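Local coordinates for protein GH62 arabinofuranosidase (Podospora anserina, PDB 4N4B) that probably removes terminal alpha-L-arabinofuranose units from the side chains of xylan, as a calcium-containing beta-propeller hydrolase of glycoside hydrolase family 62, at residues P302-M312 with P324-P335. Sequence-based numbering, arbitrary orientation.
Sequences PCNIRFMYQGM and PWRLGFIAHNNP
The indole of Trp325 is sandwiched between two side chains of segment 302-312. On one face lies the flat amide of Gln310, 22° from the ring plane, with NE2 offset toward the rim. Over the opposite face runs Met312, a Met-aromatic contact with SD 3.9 Å from the centroid of Trp325's six-membered ring; Met312 CG adds a CH-pi contact. Met312 CG sits between backbone N and carbonyl carbon (chi1 59°), and the extended next torsion carries SD over the indole. Gln310 is held flat from outside: OE1 accepts from Asp49 N, and NE2 bonds Ser284 OG, near His285, a calcium ligand in another structure of this protein but not here. With an alanine at Trp325, the Gln310 amide would probably lose its stacking surface and the Met312 thioether would be freer to swing.

Antiparallel strands 306-311 and 326-332 run as neighbours in one mixed sheet of the beta-propeller, Phe307 with Ile330, Tyr309 with Gly328 and Gly311 with Arg326, each pair exchanging two backbone hydrogen bonds. Gly328 lets the Tyr309 ring lie across the backbone, CD1 3.5 Å from Gly328 O, while Tyr309 OH reaches Ser30. Met308 CG packs 3.6 Å from Phe329 CE1, and the Met308 methyl CE lies 3.8 Å from Leu327 CD1. Sulfur, amide and aromatic surfaces thus supplement the backbone bonds, and Gln310 links this sheet to strand 46-55 beside His285.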
loop_
_atom_site.group_PDB
_atom_site.type_symbol
_atom_site.label_atom_id
_atom_site.label_comp_id
_atom_site.label_asym_id
_atom_site.label_seq_id
_atom_site.Cartn_x
_atom_site.Cartn_y
_atom_site.Cartn_z
ATOM N N PRO A 302 -15.817 1.034 6.834
ATOM C CA PRO A 302 -16.421 0.905 5.552
ATOM C C PRO A 302 -17.430 2.021 5.315
ATOM O O PRO A 302 -17.781 2.257 4.137
ATOM C CB PRO A 302 -17.115 -0.481 5.568
ATOM C CG PRO A 302 -17.360 -0.736 6.996
ATOM C CD PRO A 302 -16.255 -0.072 7.763
ATOM N N CYS A 303 -17.811 2.781 6.312
ATOM C CA CYS A 303 -18.790 3.892 6.101
ATOM C C CYS A 303 -18.153 5.207 5.662
ATOM O O CYS A 303 -18.860 6.136 5.279
ATOM C CB CYS A 303 -19.618 4.083 7.376
ATOM S SG CYS A 303 -20.308 2.480 8.035
ATOM N N ASN A 304 -16.802 5.260 5.725
ATOM C CA ASN A 304 -16.106 6.481 5.470
ATOM C C ASN A 304 -14.736 6.211 4.826
ATOM O O ASN A 304 -13.718 6.662 5.367
ATOM C CB ASN A 304 -15.929 7.249 6.787
ATOM C CG ASN A 304 -17.251 7.698 7.371
ATOM O OD1 ASN A 304 -17.844 8.680 6.907
ATOM N ND2 ASN A 304 -17.692 6.993 8.411
ATOM N N ILE A 305 -14.754 5.477 3.741
ATOM C CA ILE A 305 -13.500 5.125 3.028
ATOM C C ILE A 305 -12.925 6.314 2.226
ATOM O O ILE A 305 -13.641 6.860 1.406
ATOM C CB ILE A 305 -13.685 3.904 2.163
ATOM C CG1 ILE A 305 -13.963 2.676 2.996
ATOM C CG2 ILE A 305 -12.415 3.686 1.302
ATOM C CD1 ILE A 305 -14.448 1.528 2.255
ATOM N N ARG A 306 -11.673 6.658 2.493
ATOM C CA ARG A 306 -10.918 7.533 1.633
ATOM C C ARG A 306 -9.601 6.790 1.386
ATOM O O ARG A 306 -9.066 6.061 2.260
ATOM C CB ARG A 306 -10.620 8.827 2.379
ATOM C CG ARG A 306 -11.872 9.681 2.771
ATOM C CD ARG A 306 -12.368 9.333 4.113
ATOM N NE ARG A 306 -11.469 9.879 5.129
ATOM C CZ ARG A 306 -11.289 9.416 6.361
ATOM N NH1 ARG A 306 -11.958 8.299 6.841
ATOM N NH2 ARG A 306 -10.465 10.057 7.138
ATOM N N PHE A 307 -9.095 6.941 0.179
ATOM C CA PHE A 307 -7.983 6.107 -0.340
ATOM C C PHE A 307 -6.945 7.081 -0.923
ATOM O O PHE A 307 -7.263 7.833 -1.893
ATOM C CB PHE A 307 -8.501 5.133 -1.356
ATOM C CG PHE A 307 -7.496 4.159 -1.936
ATOM C CD1 PHE A 307 -7.147 2.990 -1.264
ATOM C CD2 PHE A 307 -6.992 4.337 -3.216
ATOM C CE1 PHE A 307 -6.311 2.049 -1.825
ATOM C CE2 PHE A 307 -6.146 3.409 -3.779
ATOM C CZ PHE A 307 -5.736 2.263 -3.089
ATOM N N MET A 308 -5.764 7.211 -0.315
ATOM C CA MET A 308 -4.685 7.983 -0.895
ATOM C C MET A 308 -4.091 7.141 -1.983
ATOM O O MET A 308 -3.759 5.987 -1.728
ATOM C CB MET A 308 -3.670 8.340 0.171
ATOM C CG MET A 308 -2.801 9.502 -0.266
ATOM S SD MET A 308 -1.517 9.873 0.928
ATOM C CE MET A 308 -1.052 11.512 0.498
ATOM N N TYR A 309 -3.907 7.701 -3.175
ATOM C CA TYR A 309 -3.425 6.942 -4.336
ATOM C C TYR A 309 -2.441 7.720 -5.109
ATOM O O TYR A 309 -2.280 8.928 -4.986
ATOM C CB TYR A 309 -4.603 6.472 -5.170
ATOM C CG TYR A 309 -5.160 7.606 -6.045
ATOM C CD1 TYR A 309 -5.982 8.607 -5.548
ATOM C CD2 TYR A 309 -4.849 7.676 -7.399
ATOM C CE1 TYR A 309 -6.490 9.620 -6.330
ATOM C CE2 TYR A 309 -5.383 8.661 -8.211
ATOM C CZ TYR A 309 -6.189 9.618 -7.640
ATOM O OH TYR A 309 -6.725 10.604 -8.517
ATOM N N GLN A 310 -1.766 7.029 -6.018
ATOM C CA GLN A 310 -0.844 7.664 -6.975
ATOM C C GLN A 310 -1.456 7.653 -8.380
ATOM O O GLN A 310 -2.057 6.673 -8.822
ATOM C CB GLN A 310 0.516 6.983 -6.963
ATOM C CG GLN A 310 0.537 5.575 -7.450
ATOM C CD GLN A 310 1.918 4.973 -7.413
ATOM O OE1 GLN A 310 2.777 5.309 -6.624
ATOM N NE2 GLN A 310 2.134 3.978 -8.302
ATOM N N GLY A 311 -1.187 8.758 -9.010
ATOM C CA GLY A 311 -1.579 8.949 -10.373
ATOM C C GLY A 311 -0.510 9.707 -11.168
ATOM O O GLY A 311 0.397 10.144 -10.641
ATOM N N MET A 312 -0.747 9.860 -12.450
ATOM C CA MET A 312 0.162 10.585 -13.310
ATOM C C MET A 312 -0.550 11.053 -14.581
ATOM O O MET A 312 -1.495 10.492 -15.037
ATOM C CB MET A 312 1.394 9.749 -13.700
ATOM C CG MET A 312 1.042 8.498 -14.416
ATOM S SD MET A 312 2.475 7.610 -15.059
ATOM C CE MET A 312 2.426 8.260 -16.741
ATOM N N PRO A 324 6.176 10.673 -13.638
ATOM C CA PRO A 324 5.831 11.768 -12.732
ATOM C C PRO A 324 4.616 11.458 -11.830
ATOM O O PRO A 324 3.575 12.104 -11.856
ATOM C CB PRO A 324 5.525 12.927 -13.734
ATOM C CG PRO A 324 4.953 12.237 -14.845
ATOM C CD PRO A 324 5.714 10.949 -15.021
ATOM N N TRP A 325 4.794 10.458 -11.008
ATOM C CA TRP A 325 3.770 10.061 -10.065
ATOM C C TRP A 325 3.563 11.119 -8.969
ATOM O O TRP A 325 4.489 11.643 -8.462
ATOM C CB TRP A 325 4.107 8.698 -9.406
ATOM C CG TRP A 325 4.136 7.536 -10.287
ATOM C CD1 TRP A 325 5.229 6.978 -10.810
ATOM C CD2 TRP A 325 3.022 6.836 -10.841
ATOM N NE1 TRP A 325 4.910 5.936 -11.605
ATOM C CE2 TRP A 325 3.550 5.837 -11.673
ATOM C CE3 TRP A 325 1.636 6.930 -10.689
ATOM C CZ2 TRP A 325 2.759 4.936 -12.330
ATOM C CZ3 TRP A 325 0.837 6.047 -11.357
ATOM C CH2 TRP A 325 1.403 5.042 -12.165
ATOM N N ARG A 326 2.287 11.391 -8.700
ATOM C CA ARG A 326 1.818 12.315 -7.694
ATOM C C ARG A 326 0.700 11.649 -6.897
ATOM O O ARG A 326 0.048 10.817 -7.375
ATOM C CB ARG A 326 1.265 13.620 -8.341
ATOM C CG ARG A 326 2.136 14.313 -9.401
ATOM C CD ARG A 326 3.410 14.879 -8.776
ATOM N NE ARG A 326 4.290 15.495 -9.766
ATOM C CZ ARG A 326 5.391 14.950 -10.236
ATOM N NH1 ARG A 326 5.807 13.792 -9.833
ATOM N NH2 ARG A 326 6.131 15.616 -11.090
ATOM N N LEU A 327 0.518 12.132 -5.684
ATOM C CA LEU A 327 -0.498 11.572 -4.781
ATOM C C LEU A 327 -1.700 12.482 -4.645
ATOM O O LEU A 327 -1.579 13.638 -4.523
ATOM C CB LEU A 327 0.067 11.275 -3.362
ATOM C CG LEU A 327 1.381 10.489 -3.253
ATOM C CD1 LEU A 327 1.748 10.276 -1.774
ATOM C CD2 LEU A 327 1.245 9.155 -4.003
ATOM N N GLY A 328 -2.859 11.852 -4.662
ATOM C CA GLY A 328 -4.126 12.458 -4.359
ATOM C C GLY A 328 -4.957 11.539 -3.493
ATOM O O GLY A 328 -4.493 10.519 -3.003
ATOM N N PHE A 329 -6.223 11.917 -3.370
ATOM C CA PHE A 329 -7.178 11.087 -2.611
ATOM C C PHE A 329 -8.405 10.858 -3.416
ATOM O O PHE A 329 -8.916 11.797 -4.072
ATOM C CB PHE A 329 -7.643 11.773 -1.277
ATOM C CG PHE A 329 -6.546 12.105 -0.287
ATOM C CD1 PHE A 329 -6.174 11.152 0.595
ATOM C CD2 PHE A 329 -5.879 13.286 -0.274
ATOM C CE1 PHE A 329 -5.230 11.418 1.599
ATOM C CE2 PHE A 329 -4.902 13.538 0.700
ATOM C CZ PHE A 329 -4.614 12.546 1.591
ATOM N N ILE A 330 -8.973 9.675 -3.290
ATOM C CA ILE A 330 -10.366 9.385 -3.690
ATOM C C ILE A 330 -11.221 9.153 -2.474
ATOM O O ILE A 330 -10.767 8.474 -1.514
ATOM C CB ILE A 330 -10.512 8.260 -4.726
ATOM C CG1 ILE A 330 -9.737 7.012 -4.355
ATOM C CG2 ILE A 330 -10.102 8.825 -6.110
ATOM C CD1 ILE A 330 -9.879 5.876 -5.333
ATOM N N ALA A 331 -12.396 9.730 -2.474
ATOM C CA ALA A 331 -13.403 9.564 -1.414
ATOM C C ALA A 331 -14.564 8.804 -1.938
ATOM O O ALA A 331 -15.086 9.000 -3.014
ATOM C CB ALA A 331 -13.818 10.928 -0.836
ATOM N N HIS A 332 -14.953 7.796 -1.145
ATOM C CA HIS A 332 -16.013 6.874 -1.548
ATOM C C HIS A 332 -17.378 7.512 -1.534
ATOM O O HIS A 332 -17.785 7.906 -0.419
ATOM C CB HIS A 332 -15.933 5.661 -0.660
ATOM C CG HIS A 332 -16.906 4.585 -0.927
ATOM N ND1 HIS A 332 -17.542 4.247 -2.097
ATOM C CD2 HIS A 332 -17.339 3.679 -0.001
ATOM C CE1 HIS A 332 -18.346 3.189 -1.870
ATOM N NE2 HIS A 332 -18.206 2.845 -0.596
ATOM N N ASN A 333 -18.033 7.632 -2.670
ATOM C CA ASN A 333 -19.316 8.343 -2.859
ATOM C C ASN A 333 -20.526 7.619 -2.462
ATOM O O ASN A 333 -21.543 8.314 -2.209
ATOM C CB ASN A 333 -19.492 8.846 -4.395
ATOM C CG ASN A 333 -18.684 9.988 -4.560
ATOM O OD1 ASN A 333 -18.342 10.689 -3.550
ATOM N ND2 ASN A 333 -18.357 10.279 -5.732
ATOM N N ASN A 334 -20.448 6.325 -2.539
ATOM C CA ASN A 334 -21.673 5.454 -2.329
ATOM C C ASN A 334 -21.513 4.449 -1.185
ATOM O O ASN A 334 -21.688 3.264 -1.403
ATOM C CB ASN A 334 -22.117 4.776 -3.613
ATOM C CG ASN A 334 -21.172 3.727 -4.109
ATOM O OD1 ASN A 334 -19.900 3.869 -4.006
ATOM N ND2 ASN A 334 -21.694 2.640 -4.663
ATOM N N PRO A 335 -21.257 4.975 0.026
ATOM C CA PRO A 335 -21.113 4.071 1.197
ATOM C C PRO A 335 -22.464 3.284 1.380
ATOM O O PRO A 335 -23.542 3.809 1.079
ATOM C CB PRO A 335 -20.834 5.028 2.386
ATOM C CG PRO A 335 -21.450 6.266 1.957
ATOM C CD PRO A 335 -21.087 6.340 0.436
HETATM O O HOH W 1 -17.845 7.245 2.302
#